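Local coordinates for protein allantoicase (Saccharomyces cerevisiae, PDB 1O59) that hydrolyses allantoate to (S)-ureidoglycolate and urea, a step of allantoin degradation that lets yeast use purines as a secondary nitrogen source, at residues W79-E84 against I187-L192; E111-F116 against S158-F163; A122-I127 against V150-C155. One frame throughout, in Å; residues are numbered along the deposited sequence.

Interaction 1. Residues W79-E84 against I187-L192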
loop_
_atom_site.group_PDB
_atom_site.type_symbol
_atom_site.label_atom_id
_atom_site.label_comp_id
_atom_site.label_asym_id
_atom_site.label_seq_id
_atom_site.Cartn_x
_atom_site.Cartn_y
_atom_site.Cartn_z
ATOM N N TRP A 79 -5.364 -7.981 25.371
ATOM C CA TRP A 79 -5.151 -7.312 24.073
ATOM C C TRP A 79 -3.734 -7.551 23.543
ATOM O O TRP A 79 -2.741 -7.529 24.286
ATOM C CB TRP A 79 -5.417 -5.802 24.168
ATOM C CG TRP A 79 -4.826 -4.936 23.018
ATOM C CD1 TRP A 79 -3.649 -4.174 23.038
ATOM C CD2 TRP A 79 -5.397 -4.727 21.715
ATOM N NE1 TRP A 79 -3.469 -3.530 21.834
ATOM C CE2 TRP A 79 -4.522 -3.842 21.001
ATOM C CE3 TRP A 79 -6.556 -5.206 21.065
ATOM C CZ2 TRP A 79 -4.784 -3.431 19.670
ATOM C CZ3 TRP A 79 -6.806 -4.810 19.751
ATOM C CH2 TRP A 79 -5.929 -3.928 19.066
ATOM N N TYR A 80 -3.666 -7.792 22.239
ATOM C CA TYR A 80 -2.411 -7.772 21.489
ATOM C C TYR A 80 -2.743 -7.236 20.108
ATOM O O TYR A 80 -3.769 -7.615 19.510
ATOM C CB TYR A 80 -1.891 -9.175 21.356
ATOM C CG TYR A 80 -0.614 -9.524 22.073
ATOM C CD1 TYR A 80 -0.627 -10.409 23.168
ATOM C CD2 TYR A 80 0.632 -9.059 21.600
ATOM C CE1 TYR A 80 0.582 -10.802 23.791
ATOM C CE2 TYR A 80 1.829 -9.425 22.221
ATOM C CZ TYR A 80 1.803 -10.300 23.312
ATOM O OH TYR A 80 2.985 -10.680 23.918
ATOM N N ASP A 81 -1.879 -6.364 19.600
ATOM C CA ASP A 81 -2.113 -5.716 18.327
ATOM C C ASP A 81 -1.531 -6.611 17.260
ATOM O O ASP A 81 -0.394 -6.426 16.787
ATOM C CB ASP A 81 -1.475 -4.342 18.323
ATOM C CG ASP A 81 -1.894 -3.507 17.137
ATOM O OD1 ASP A 81 -2.518 -4.041 16.174
ATOM O OD2 ASP A 81 -1.631 -2.289 17.096
ATOM N N GLY A 82 -2.316 -7.621 16.919
ATOM C CA GLY A 82 -1.818 -8.704 16.103
ATOM C C GLY A 82 -2.696 -9.912 16.005
ATOM O O GLY A 82 -3.788 -9.974 16.574
ATOM N N TRP A 83 -2.203 -10.879 15.266
ATOM C CA TRP A 83 -2.835 -12.179 15.156
ATOM C C TRP A 83 -2.081 -13.135 16.066
ATOM O O TRP A 83 -0.857 -13.243 15.954
ATOM C CB TRP A 83 -2.734 -12.671 13.719
ATOM C CG TRP A 83 -3.276 -14.039 13.487
ATOM C CD1 TRP A 83 -4.410 -14.560 14.012
ATOM C CD2 TRP A 83 -2.717 -15.042 12.660
ATOM N NE1 TRP A 83 -4.602 -15.836 13.564
ATOM C CE2 TRP A 83 -3.577 -16.162 12.716
ATOM C CE3 TRP A 83 -1.563 -15.116 11.848
ATOM C CZ2 TRP A 83 -3.330 -17.362 11.986
ATOM C CZ3 TRP A 83 -1.314 -16.309 11.115
ATOM C CH2 TRP A 83 -2.195 -17.414 11.201
ATOM N N GLU A 84 -2.781 -13.777 16.990
ATOM C CA GLU A 84 -2.153 -14.769 17.813
ATOM C C GLU A 84 -3.078 -15.954 18.079
ATOM O O GLU A 84 -4.250 -15.779 18.450
ATOM C CB GLU A 84 -1.652 -14.180 19.146
ATOM C CG GLU A 84 -0.869 -15.200 19.967
ATOM C CD GLU A 84 -0.590 -14.767 21.384
ATOM O OE1 GLU A 84 -0.965 -13.626 21.745
ATOM O OE2 GLU A 84 0.035 -15.574 22.132
ATOM N N ILE A 187 1.811 -12.888 15.165
ATOM C CA ILE A 187 2.334 -11.963 14.188
ATOM C C ILE A 187 1.539 -10.651 14.294
ATOM O O ILE A 187 0.310 -10.653 14.239
ATOM C CB ILE A 187 2.214 -12.540 12.756
ATOM C CG1 ILE A 187 3.078 -13.815 12.586
ATOM C CG2 ILE A 187 2.621 -11.479 11.710
ATOM C CD1 ILE A 187 2.780 -14.579 11.289
ATOM N N ALA A 188 2.264 -9.541 14.373
ATOM C CA ALA A 188 1.667 -8.214 14.476
ATOM C C ALA A 188 1.127 -7.738 13.120
ATOM O O ALA A 188 -0.079 -7.454 12.999
ATOM C CB ALA A 188 2.690 -7.224 15.050
ATOM N N ARG A 189 1.998 -7.699 12.104
ATOM C CA ARG A 189 1.616 -7.187 10.784
ATOM C C ARG A 189 2.091 -8.033 9.651
ATOM O O ARG A 189 3.194 -8.623 9.712
ATOM C CB ARG A 189 2.142 -5.771 10.540
ATOM C CG ARG A 189 1.473 -4.679 11.387
ATOM C CD ARG A 189 -0.004 -4.501 11.134
ATOM N NE ARG A 189 -0.544 -3.399 11.956
ATOM C CZ ARG A 189 -0.938 -3.511 13.223
ATOM N NH1 ARG A 189 -0.935 -4.676 13.856
ATOM N NH2 ARG A 189 -1.393 -2.444 13.848
ATOM N N PHE A 190 1.287 -8.049 8.587
ATOM C CA PHE A 190 1.683 -8.709 7.324
ATOM C C PHE A 190 1.405 -7.823 6.117
ATOM O O PHE A 190 0.252 -7.537 5.811
ATOM C CB PHE A 190 0.962 -10.051 7.192
ATOM C CG PHE A 190 1.211 -10.790 5.882
ATOM C CD1 PHE A 190 2.485 -10.802 5.263
ATOM C CD2 PHE A 190 0.176 -11.521 5.292
ATOM C CE1 PHE A 190 2.700 -11.499 4.072
ATOM C CE2 PHE A 190 0.398 -12.242 4.119
ATOM C CZ PHE A 190 1.663 -12.227 3.509
ATOM N N ARG A 191 2.468 -7.364 5.462
ATOM C CA ARG A 191 2.365 -6.595 4.222
ATOM C C ARG A 191 2.800 -7.471 3.050
ATOM O O ARG A 191 3.806 -8.136 3.140
ATOM C CB ARG A 191 3.315 -5.387 4.269
ATOM C CG ARG A 191 3.305 -4.560 5.544
ATOM C CD ARG A 191 1.931 -4.117 5.977
ATOM N NE ARG A 191 1.909 -3.168 7.106
ATOM C CZ ARG A 191 0.786 -2.831 7.752
ATOM N NH1 ARG A 191 -0.366 -3.412 7.419
ATOM N NH2 ARG A 191 0.806 -1.944 8.744
ATOM N N LEU A 192 2.072 -7.463 1.947
ATOM C CA LEU A 192 2.539 -8.166 0.754
ATOM C C LEU A 192 2.563 -7.238 -0.478
ATOM O O LEU A 192 1.524 -6.715 -0.913
ATOM C CB LEU A 192 1.714 -9.440 0.483
ATOM C CG LEU A 192 2.424 -10.386 -0.496
ATOM C CD1 LEU A 192 3.612 -11.144 0.140
ATOM C CD2 LEU A 192 1.444 -11.347 -1.075
#
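Asp81 and Arg189 meet at an oblique angle, the carboxylate and guanidinium planes turned 51° apart. Arg189 comes end-on and spends both terminal nitrogens on one oxygen: NH1 lies 2.9 Å and NH2 3.0 Å from Asp81 OD1, both on the same face of the carboxylate. Asp81 OD1 stays near the guanidinium plane, and a weak bond from Arg189 NH2 to Asp81 OD2 completes the salt bridge. The arginine starts out pointing away from 79-84; the bend at chi2 (-63°) folds the chain back, and a bond from Arg189 NH1 to Ala188 O (3.0 Å) ties the guanidinium to the preceding residue.

Beside this pair the chains run antiparallel. Trp83 and Ile187 form a hydrogen-bonded pair, N to O in both directions, and their side chains share one face, with Trp83 CE3 4.4 Å from Ile187 CD1. Gly82 suits the spot next to them because a beta carbon there would clash with Ile187 O. Ala188, with only a methyl group, belongs with Arg189 to a classic beta bulge opposite Asp113.

Further bonds hold the buried polar groups: Arg189 NE reaches Thr64 O, Asp81 OD2 takes the backbone N of Ile67, and Trp83 NE1 bonds Asp51 O. The contact thus joins a short strand to strand 186-196 within the allantoicase repeat, and its two opposite charges probably stabilise each other's ionised forms.

Interaction 2. Residues E111-F116 against S158-F163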
loop_
_atom_site.group_PDB
_atom_site.type_symbol
_atom_site.label_atom_id
_atom_site.label_comp_id
_atom_site.label_asym_id
_atom_site.label_seq_id
_atom_site.Cartn_x
_atom_site.Cartn_y
_atom_site.Cartn_z
ATOM N N GLU A 111 6.432 -7.816 4.070
ATOM C CA GLU A 111 6.887 -7.628 5.444
ATOM C C GLU A 111 6.116 -8.515 6.421
ATOM O O GLU A 111 4.860 -8.576 6.404
ATOM C CB GLU A 111 6.746 -6.165 5.918
ATOM C CG GLU A 111 7.111 -6.002 7.415
ATOM C CD GLU A 111 6.973 -4.577 7.987
ATOM O OE1 GLU A 111 6.876 -3.588 7.212
ATOM O OE2 GLU A 111 6.979 -4.446 9.239
ATOM N N ILE A 112 6.876 -9.147 7.298
ATOM C CA ILE A 112 6.332 -9.797 8.472
ATOM C C ILE A 112 6.908 -9.116 9.712
ATOM O O ILE A 112 8.132 -9.107 9.930
ATOM C CB ILE A 112 6.658 -11.314 8.453
ATOM C CG1 ILE A 112 5.814 -12.046 7.372
ATOM C CG2 ILE A 112 6.469 -11.954 9.839
ATOM C CD1 ILE A 112 4.341 -12.221 7.743
ATOM N N ASP A 113 6.003 -8.516 10.491
ATOM C CA ASP A 113 6.346 -7.875 11.765
ATOM C C ASP A 113 5.819 -8.696 12.968
ATOM O O ASP A 113 4.602 -8.814 13.190
ATOM C CB ASP A 113 5.770 -6.445 11.784
ATOM C CG ASP A 113 6.346 -5.558 12.925
ATOM O OD1 ASP A 113 7.169 -6.030 13.788
ATOM O OD2 ASP A 113 6.001 -4.349 13.021
ATOM N N THR A 114 6.730 -9.246 13.750
ATOM C CA THR A 114 6.377 -9.968 14.976
ATOM C C THR A 114 6.401 -9.067 16.209
ATOM O O THR A 114 6.538 -9.559 17.314
ATOM C CB THR A 114 7.352 -11.170 15.198
ATOM O OG1 THR A 114 8.713 -10.727 15.173
ATOM C CG2 THR A 114 7.286 -12.167 14.060
ATOM N N ALA A 115 6.271 -7.755 16.026
ATOM C CA ALA A 115 6.312 -6.772 17.131
ATOM C C ALA A 115 5.585 -7.183 18.401
ATOM O O ALA A 115 4.387 -7.525 18.378
ATOM C CB ALA A 115 5.771 -5.426 16.664
ATOM N N PHE A 116 6.323 -7.128 19.509
ATOM C CA PHE A 116 5.823 -7.438 20.863
ATOM C C PHE A 116 5.539 -8.920 21.132
ATOM O O PHE A 116 5.130 -9.274 22.245
ATOM C CB PHE A 116 4.593 -6.582 21.237
ATOM C CG PHE A 116 4.798 -5.111 21.044
ATOM C CD1 PHE A 116 5.700 -4.425 21.818
ATOM C CD2 PHE A 116 4.108 -4.422 20.054
ATOM C CE1 PHE A 116 5.903 -3.066 21.616
ATOM C CE2 PHE A 116 4.300 -3.076 19.840
ATOM C CZ PHE A 116 5.187 -2.394 20.620
ATOM N N SER A 158 9.643 -10.113 18.008
ATOM C CA SER A 158 9.380 -8.685 18.084
ATOM C C SER A 158 10.204 -7.854 17.114
ATOM O O SER A 158 10.877 -6.948 17.513
ATOM C CB SER A 158 9.608 -8.183 19.521
ATOM O OG SER A 158 9.147 -6.847 19.646
ATOM N N GLN A 159 10.105 -8.147 15.828
ATOM C CA GLN A 159 10.827 -7.390 14.842
ATOM C C GLN A 159 10.225 -7.470 13.459
ATOM O O GLN A 159 9.441 -8.352 13.146
ATOM C CB GLN A 159 12.257 -7.886 14.774
ATOM C CG GLN A 159 12.384 -9.277 14.180
ATOM C CD GLN A 159 13.742 -9.864 14.426
ATOM O OE1 GLN A 159 14.003 -10.413 15.510
ATOM N NE2 GLN A 159 14.629 -9.747 13.430
ATOM N N ARG A 160 10.665 -6.536 12.626
ATOM C CA ARG A 160 10.225 -6.426 11.237
ATOM C C ARG A 160 11.145 -7.248 10.351
ATOM O O ARG A 160 12.352 -7.271 10.551
ATOM C CB ARG A 160 10.245 -4.963 10.797
ATOM C CG ARG A 160 9.407 -4.085 11.716
ATOM C CD ARG A 160 9.325 -2.649 11.327
ATOM N NE ARG A 160 8.825 -2.507 9.971
ATOM C CZ ARG A 160 9.238 -1.584 9.121
ATOM N NH1 ARG A 160 10.151 -0.695 9.464
ATOM N NH2 ARG A 160 8.723 -1.548 7.910
ATOM N N HIS A 161 10.562 -7.948 9.391
ATOM C CA HIS A 161 11.336 -8.682 8.419
ATOM C C HIS A 161 10.856 -8.220 7.065
ATOM O O HIS A 161 9.661 -8.319 6.757
ATOM C CB HIS A 161 11.143 -10.198 8.538
ATOM C CG HIS A 161 11.242 -10.732 9.931
ATOM N ND1 HIS A 161 10.229 -10.581 10.857
ATOM C CD2 HIS A 161 12.211 -11.458 10.541
ATOM C CE1 HIS A 161 10.580 -11.180 11.984
ATOM N NE2 HIS A 161 11.774 -11.724 11.817
ATOM N N LEU A 162 11.805 -7.743 6.267
ATOM C CA LEU A 162 11.564 -7.163 4.967
ATOM C C LEU A 162 12.188 -8.088 3.945
ATOM O O LEU A 162 13.428 -8.274 3.911
ATOM C CB LEU A 162 12.216 -5.783 4.906
ATOM C CG LEU A 162 11.857 -4.817 6.045
ATOM C CD1 LEU A 162 12.627 -3.530 5.896
ATOM C CD2 LEU A 162 10.358 -4.529 6.081
ATOM N N PHE A 163 11.330 -8.685 3.120
ATOM C CA PHE A 163 11.781 -9.693 2.144
ATOM C C PHE A 163 11.362 -9.390 0.684
ATOM O O PHE A 163 10.317 -8.771 0.393
ATOM C CB PHE A 163 11.352 -11.116 2.569
ATOM C CG PHE A 163 9.881 -11.257 2.773
ATOM C CD1 PHE A 163 9.318 -11.025 4.032
ATOM C CD2 PHE A 163 9.050 -11.574 1.689
ATOM C CE1 PHE A 163 7.935 -11.126 4.223
ATOM C CE2 PHE A 163 7.676 -11.664 1.836
ATOM C CZ PHE A 163 7.099 -11.440 3.124
#
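The guanidinium of Arg160 receives the carboxylate of Glu111 at its edge, side-on, in an antiparallel pairing of strands 105-113 and 160-164. Arg160 NE meets Glu111 OE2 and NH2 meets OE1, each at 2.8 Å and nearly straight. The oxygens lie in the guanidinium plane, yet the nitrogens sit above the carboxylate plane, the two groups being 49° apart. Glu111, extended beyond CG, reaches diagonally across strands to Arg160, whose NH1 has a second salt bridge to Glu21.

The imidazole of His161 also works through its edge: ND1, in the ring plane, donates to Ile112 O at 2.7 Å. The backbone N of His161 binds that same oxygen from the opposite face of the carbonyl plane. NE2 accepts from Gly156 N, so bonds at both ring nitrogens probably fix the ring's turn. Phe163 turns its ring edge to Ile112 N and packs CE1 against Ile112 CG1 at 3.9 Å, an apolar contact.

Where the strand ends, Asp113 OD1 accepts from Ala115 N in an Asx turn. Thr114 OG1, also bonded to Gly156 O, accepts from Gln159 N. Ser158 OG, turned opposite its own N (chi1 -171°), takes the backbone N of Phe116 at 2.8 Å.

Interaction 3. Residues A122-I127 against V150-C155; sequences APFVSI and VEKFEC
Strands 124-127 and 151-154 run antiparallel, their axes 4.5 Å apart at closest approach and 155° apart in direction. Val125 and Phe153 form a hydrogen-bonded pair, as do Ile127 and Val150; between these pairs the register slips by one residue, a beta bulge. At the other end Cys155 N donates to Pro123 O.

On one face the side chains are apolar. Val125 and Phe153 lie side by side, pointing the same way, with CG1 of Val125 4.0 Å from Phe153 CZ. The phenylalanine takes the crowded position between its backbone N and carbonyl carbon (chi1 66°), which swings the ring back beside the valine. Ile127 and Val150 repeat the arrangement, Ile127 CB lying 3.9 Å from Val150 CB. Cys155 SG fills in against Val125 CG2. Beta-branched residues suit this extended backbone; Val125 packs toward Ile187 and Ile127 toward Phe163.

On the other face Phe124 crosses Glu154 obliquely, CE2 of its ring touching Glu154 CB at 3.7 Å. Lys152, from beside it, brings CG to Phe124 CB at 3.8 Å, and any attraction of its ammonium to the ring is long and weak. In place of Phe124 an alanine would remove the ring and is likely to leave CB and CG of Glu154 without their apolar neighbour.

Water 1 lies within bonding distance of Pro123 O and Glu154 OE2. Ser126 OG bonds Tyr182 OH, in strand 176-182. The chemistry thus divides by face: an apolar side turned inward, and a more exposed one where a ring packs on the stem of Glu154 and Lys152 makes a cation-pi contact with Tyr182.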
loop_
_atom_site.group_PDB
_atom_site.type_symbol
_atom_site.label_atom_id
_atom_site.label_comp_id
_atom_site.label_asym_id
_atom_site.label_seq_id
_atom_site.Cartn_x
_atom_site.Cartn_y
_atom_site.Cartn_z
ATOM N N ALA A 122 5.679 -16.118 15.648
ATOM C CA ALA A 122 5.746 -17.123 14.574
ATOM C C ALA A 122 7.201 -17.577 14.351
ATOM O O ALA A 122 8.046 -16.721 14.053
ATOM C CB ALA A 122 5.235 -16.519 13.294
ATOM N N PRO A 123 7.503 -18.876 14.503
ATOM C CA PRO A 123 8.853 -19.382 14.252
ATOM C C PRO A 123 9.224 -19.425 12.787
ATOM O O PRO A 123 10.387 -19.226 12.445
ATOM C CB PRO A 123 8.812 -20.819 14.801
ATOM C CG PRO A 123 7.554 -20.926 15.531
ATOM C CD PRO A 123 6.600 -19.951 14.961
ATOM N N PHE A 124 8.252 -19.742 11.943
ATOM C CA PHE A 124 8.472 -19.864 10.525
ATOM C C PHE A 124 7.185 -19.465 9.828
ATOM O O PHE A 124 6.088 -19.722 10.312
ATOM C CB PHE A 124 8.817 -21.282 10.092
ATOM C CG PHE A 124 10.114 -21.818 10.641
ATOM C CD1 PHE A 124 10.129 -22.549 11.817
ATOM C CD2 PHE A 124 11.300 -21.644 9.957
ATOM C CE1 PHE A 124 11.318 -23.082 12.329
ATOM C CE2 PHE A 124 12.485 -22.149 10.451
ATOM C CZ PHE A 124 12.503 -22.875 11.636
ATOM N N VAL A 125 7.352 -18.857 8.662
ATOM C CA VAL A 125 6.259 -18.399 7.848
ATOM C C VAL A 125 6.525 -18.887 6.423
ATOM O O VAL A 125 7.684 -18.998 5.988
ATOM C CB VAL A 125 6.182 -16.849 7.922
ATOM C CG1 VAL A 125 5.529 -16.262 6.725
ATOM C CG2 VAL A 125 5.429 -16.371 9.205
ATOM N N SER A 126 5.456 -19.237 5.719
ATOM C CA SER A 126 5.503 -19.339 4.262
ATOM C C SER A 126 4.254 -18.622 3.699
ATOM O O SER A 126 3.284 -18.349 4.428
ATOM C CB SER A 126 5.674 -20.797 3.769
ATOM O OG SER A 126 4.514 -21.602 3.918
ATOM N N ILE A 127 4.334 -18.271 2.410
ATOM C CA ILE A 127 3.242 -17.622 1.714
ATOM C C ILE A 127 2.910 -18.313 0.402
ATOM O O ILE A 127 3.790 -18.662 -0.393
ATOM C CB ILE A 127 3.555 -16.145 1.474
ATOM C CG1 ILE A 127 4.045 -15.477 2.774
ATOM C CG2 ILE A 127 2.297 -15.406 0.972
ATOM C CD1 ILE A 127 4.685 -14.095 2.562
ATOM N N VAL A 150 6.356 -17.681 -1.476
ATOM C CA VAL A 150 7.455 -17.452 -0.564
ATOM C C VAL A 150 7.650 -18.665 0.304
ATOM O O VAL A 150 6.794 -18.998 1.124
ATOM C CB VAL A 150 7.220 -16.221 0.291
ATOM C CG1 VAL A 150 8.385 -16.010 1.252
ATOM C CG2 VAL A 150 6.982 -14.982 -0.620
ATOM N N GLU A 151 8.787 -19.320 0.092
ATOM C CA GLU A 151 9.195 -20.500 0.834
ATOM C C GLU A 151 9.348 -20.210 2.321
ATOM O O GLU A 151 9.551 -19.072 2.732
ATOM C CB GLU A 151 10.528 -21.038 0.293
ATOM C CG GLU A 151 11.732 -20.195 0.739
ATOM C CD GLU A 151 12.898 -20.172 -0.258
ATOM O OE1 GLU A 151 13.826 -21.065 -0.193
ATOM O OE2 GLU A 151 12.877 -19.217 -1.104
ATOM N N LYS A 152 9.281 -21.282 3.100
ATOM C CA LYS A 152 9.319 -21.243 4.554
ATOM C C LYS A 152 10.593 -20.555 5.034
ATOM O O LYS A 152 11.690 -20.901 4.619
ATOM C CB LYS A 152 9.231 -22.681 5.094
ATOM C CG LYS A 152 8.969 -22.794 6.572
ATOM C CD LYS A 152 9.389 -24.170 7.123
ATOM C CE LYS A 152 8.229 -24.975 7.729
ATOM N NZ LYS A 152 8.724 -26.210 8.476
ATOM N N PHE A 153 10.443 -19.562 5.891
ATOM C CA PHE A 153 11.593 -18.910 6.479
ATOM C C PHE A 153 11.370 -18.601 7.937
ATOM O O PHE A 153 10.259 -18.374 8.386
ATOM C CB PHE A 153 11.966 -17.633 5.709
ATOM C CG PHE A 153 10.919 -16.519 5.775
ATOM C CD1 PHE A 153 10.889 -15.623 6.842
ATOM C CD2 PHE A 153 9.996 -16.346 4.735
ATOM C CE1 PHE A 153 9.944 -14.609 6.878
ATOM C CE2 PHE A 153 9.071 -15.338 4.747
ATOM C CZ PHE A 153 9.034 -14.460 5.823
ATOM N N GLU A 154 12.479 -18.570 8.650
ATOM C CA GLU A 154 12.520 -18.334 10.081
ATOM C C GLU A 154 12.275 -16.865 10.409
ATOM O O GLU A 154 12.775 -15.977 9.735
ATOM C CB GLU A 154 13.889 -18.759 10.610
ATOM C CG GLU A 154 13.969 -18.892 12.115
ATOM C CD GLU A 154 15.263 -19.569 12.579
ATOM O OE1 GLU A 154 16.227 -19.691 11.756
ATOM O OE2 GLU A 154 15.321 -20.007 13.765
ATOM N N CYS A 155 11.479 -16.626 11.446
ATOM C CA CYS A 155 11.263 -15.292 11.988
ATOM C C CYS A 155 11.861 -15.198 13.377
ATOM O O CYS A 155 11.986 -16.202 14.079
ATOM C CB CYS A 155 9.783 -15.032 12.132
ATOM S SG CYS A 155 8.887 -14.945 10.602
HETATM O O HOH W 1 12.408 -19.555 14.632
#

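All three contacts lie within one allantoicase repeat and are nested along the chain: interaction 3 inside the loop closed by interaction 2, and that inside the loop closed by interaction 1. Interactions 1 and 2, with centres about 9 Å apart, share a sheet in which strand 105-113 lies between 186-196 and 160-164. Interaction 3 forms the edge of a second, five-stranded antiparallel sheet, its centre about 11 Å from the centre of interaction 2 and 15 Å from that of interaction 1. Ile127 packs on Phe190 and Phe163, and Val125 on Ile187, so apolar side chains join the two sheets into a beta sandwich whose core all three contacts border.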